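Long-range contact in mevalonate kinase (Staphylococcus aureus, PDB 2X7I), which probably phosphorylates mevalonate at the expense of ATP, an early step of the mevalonate route to isoprenoids: residues Ala228-Phe233 and Gly261-Lys266. Residues are numbered along the deposited sequence; the frame is centred on the assembly and turned at random.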
loop_
_atom_site.group_PDB
_atom_site.type_symbol
_atom_site.label_atom_id
_atom_site.label_comp_id
_atom_site.label_asym_id
_atom_site.label_seq_id
_atom_site.Cartn_x
_atom_site.Cartn_y
_atom_site.Cartn_z
ATOM N N ALA A 228 -15.110 -8.395 15.048
ATOM C CA ALA A 228 -14.971 -7.080 15.671
ATOM C C ALA A 228 -14.361 -6.065 14.703
ATOM O O ALA A 228 -14.757 -4.902 14.691
ATOM C CB ALA A 228 -14.148 -7.172 16.931
ATOM N N LEU A 229 -13.402 -6.498 13.889
ATOM C CA LEU A 229 -12.853 -5.622 12.850
ATOM C C LEU A 229 -13.932 -5.260 11.828
ATOM O O LEU A 229 -13.955 -4.142 11.326
ATOM C CB LEU A 229 -11.644 -6.259 12.148
ATOM C CG LEU A 229 -10.849 -5.302 11.250
ATOM C CD1 LEU A 229 -10.254 -4.134 12.041
ATOM C CD2 LEU A 229 -9.760 -6.041 10.493
ATOM N N ALA A 230 -14.819 -6.200 11.522
ATOM C CA ALA A 230 -15.977 -5.921 10.673
ATOM C C ALA A 230 -16.871 -4.821 11.284
ATOM O O ALA A 230 -17.239 -3.853 10.614
ATOM C CB ALA A 230 -16.782 -7.202 10.444
ATOM N N ASP A 231 -17.196 -4.969 12.563
ATOM C CA ASP A 231 -17.919 -3.942 13.306
ATOM C C ASP A 231 -17.226 -2.581 13.149
ATOM O O ASP A 231 -17.843 -1.605 12.720
ATOM C CB ASP A 231 -18.016 -4.353 14.777
ATOM C CG ASP A 231 -18.634 -3.283 15.660
ATOM O OD1 ASP A 231 -19.192 -2.292 15.147
ATOM O OD2 ASP A 231 -18.560 -3.442 16.892
ATOM N N ILE A 232 -15.937 -2.537 13.464
ATOM C CA ILE A 232 -15.144 -1.306 13.380
ATOM C C ILE A 232 -15.146 -0.698 11.974
ATOM O O ILE A 232 -15.296 0.510 11.834
ATOM C CB ILE A 232 -13.691 -1.545 13.885
ATOM C CG1 ILE A 232 -13.711 -1.758 15.406
ATOM C CG2 ILE A 232 -12.785 -0.385 13.532
ATOM C CD1 ILE A 232 -12.438 -2.319 15.965
ATOM N N PHE A 233 -14.994 -1.524 10.943
ATOM C CA PHE A 233 -15.078 -1.033 9.553
ATOM C C PHE A 233 -16.420 -0.335 9.312
ATOM O O PHE A 233 -16.463 0.761 8.768
ATOM C CB PHE A 233 -14.926 -2.174 8.545
ATOM C CG PHE A 233 -13.504 -2.426 8.080
ATOM C CD1 PHE A 233 -12.418 -2.280 8.938
ATOM C CD2 PHE A 233 -13.266 -2.845 6.782
ATOM C CE1 PHE A 233 -11.123 -2.525 8.499
ATOM C CE2 PHE A 233 -11.974 -3.088 6.334
ATOM C CZ PHE A 233 -10.902 -2.929 7.204
ATOM N N GLY A 261 -22.018 -10.518 -0.515
ATOM C CA GLY A 261 -21.423 -11.242 0.612
ATOM C C GLY A 261 -20.388 -10.526 1.470
ATOM O O GLY A 261 -19.895 -11.114 2.430
ATOM N N ALA A 262 -20.048 -9.280 1.137
ATOM C CA ALA A 262 -19.145 -8.488 1.974
ATOM C C ALA A 262 -19.864 -8.134 3.274
ATOM O O ALA A 262 -20.943 -7.556 3.233
ATOM C CB ALA A 262 -18.695 -7.216 1.252
ATOM N N ILE A 263 -19.261 -8.487 4.411
ATOM C CA ILE A 263 -19.862 -8.247 5.726
ATOM C C ILE A 263 -19.520 -6.883 6.279
ATOM O O ILE A 263 -20.070 -6.475 7.297
ATOM C CB ILE A 263 -19.459 -9.330 6.779
ATOM C CG1 ILE A 263 -17.955 -9.297 7.097
ATOM C CG2 ILE A 263 -19.872 -10.716 6.301
ATOM C CD1 ILE A 263 -17.556 -10.278 8.182
ATOM N N ALA A 264 -18.608 -6.182 5.615
ATOM C CA ALA A 264 -18.186 -4.853 6.048
ATOM C C ALA A 264 -17.520 -4.097 4.902
ATOM O O ALA A 264 -17.047 -4.705 3.943
ATOM C CB ALA A 264 -17.236 -4.957 7.248
ATOM N N GLY A 265 -17.479 -2.775 5.023
ATOM C CA GLY A 265 -16.887 -1.912 4.012
ATOM C C GLY A 265 -16.480 -0.559 4.570
ATOM O O GLY A 265 -17.142 -0.020 5.466
ATOM N N LYS A 266 -15.369 -0.024 4.058
ATOM C CA LYS A 266 -14.942 1.349 4.342
ATOM C C LYS A 266 -13.970 1.854 3.290
ATOM O O LYS A 266 -13.424 1.087 2.506
ATOM C CB LYS A 266 -14.291 1.466 5.726
ATOM C CG LYS A 266 -12.866 0.887 5.848
ATOM C CD LYS A 266 -12.288 1.088 7.244
ATOM C CE LYS A 266 -11.868 2.539 7.527
ATOM N NZ LYS A 266 -10.666 2.969 6.758
#
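Ala230 faces residues 263-264 from helix 226-243, and its CB meets two methyl groups there. One is Ile263 CD1, 3.9 Å from Ala230 CB; the other is the CB of Ala264. Ile263 reaches this far because CG1 sits between the backbone N and the carbonyl carbon (chi1 65°) and the chain is extended beyond it, while Leu279 of strand 276-280 also packs on this side chain. Ala264 points toward the helix: its CB lies 3.5 Å from the carbonyl O of Ala230, and one turn on it touches Phe233 CB at 3.8 Å. With the small alanines meeting here, the axes of the two short segments come within 7.1 Å, crossing at 43°.

Phe233 closes the contact. Lys266 passes its aliphatic chain over one face of the ring, the two side chains running at about a right angle. Lys266 CD stands over the ring centre, 3.8 Å from the centroid and 12° off the normal, a CH-pi contact, and Lys266 CG lies 3.9 Å from Phe233 CD2. Bends at chi3 and chi4 turn the ammonium so that NZ bonds to the carbonyl O of Leu17; at 5.9 Å from the Phe233 centroid it adds at most a weak cation-pi attraction. Leu277 and Leu279 also pack on the Phe233 side chain.

No hydrogen bond joins the two segments. Just beyond Phe233, the amide of Asn234 ties helix to strand, ND2 bonding Ile263 O and OD1 more weakly accepting from Gly265 N. This is a helix laid on one edge strand of the four-stranded antiparallel sheet in the GHMP C-terminal region, reaching its neighbour 276-280. Its chemistry implies cohesion by apolar contact, with the lysine's methylenes serving as hydrophobic surface while its ammonium hydrogen-bonds to a backbone carbonyl.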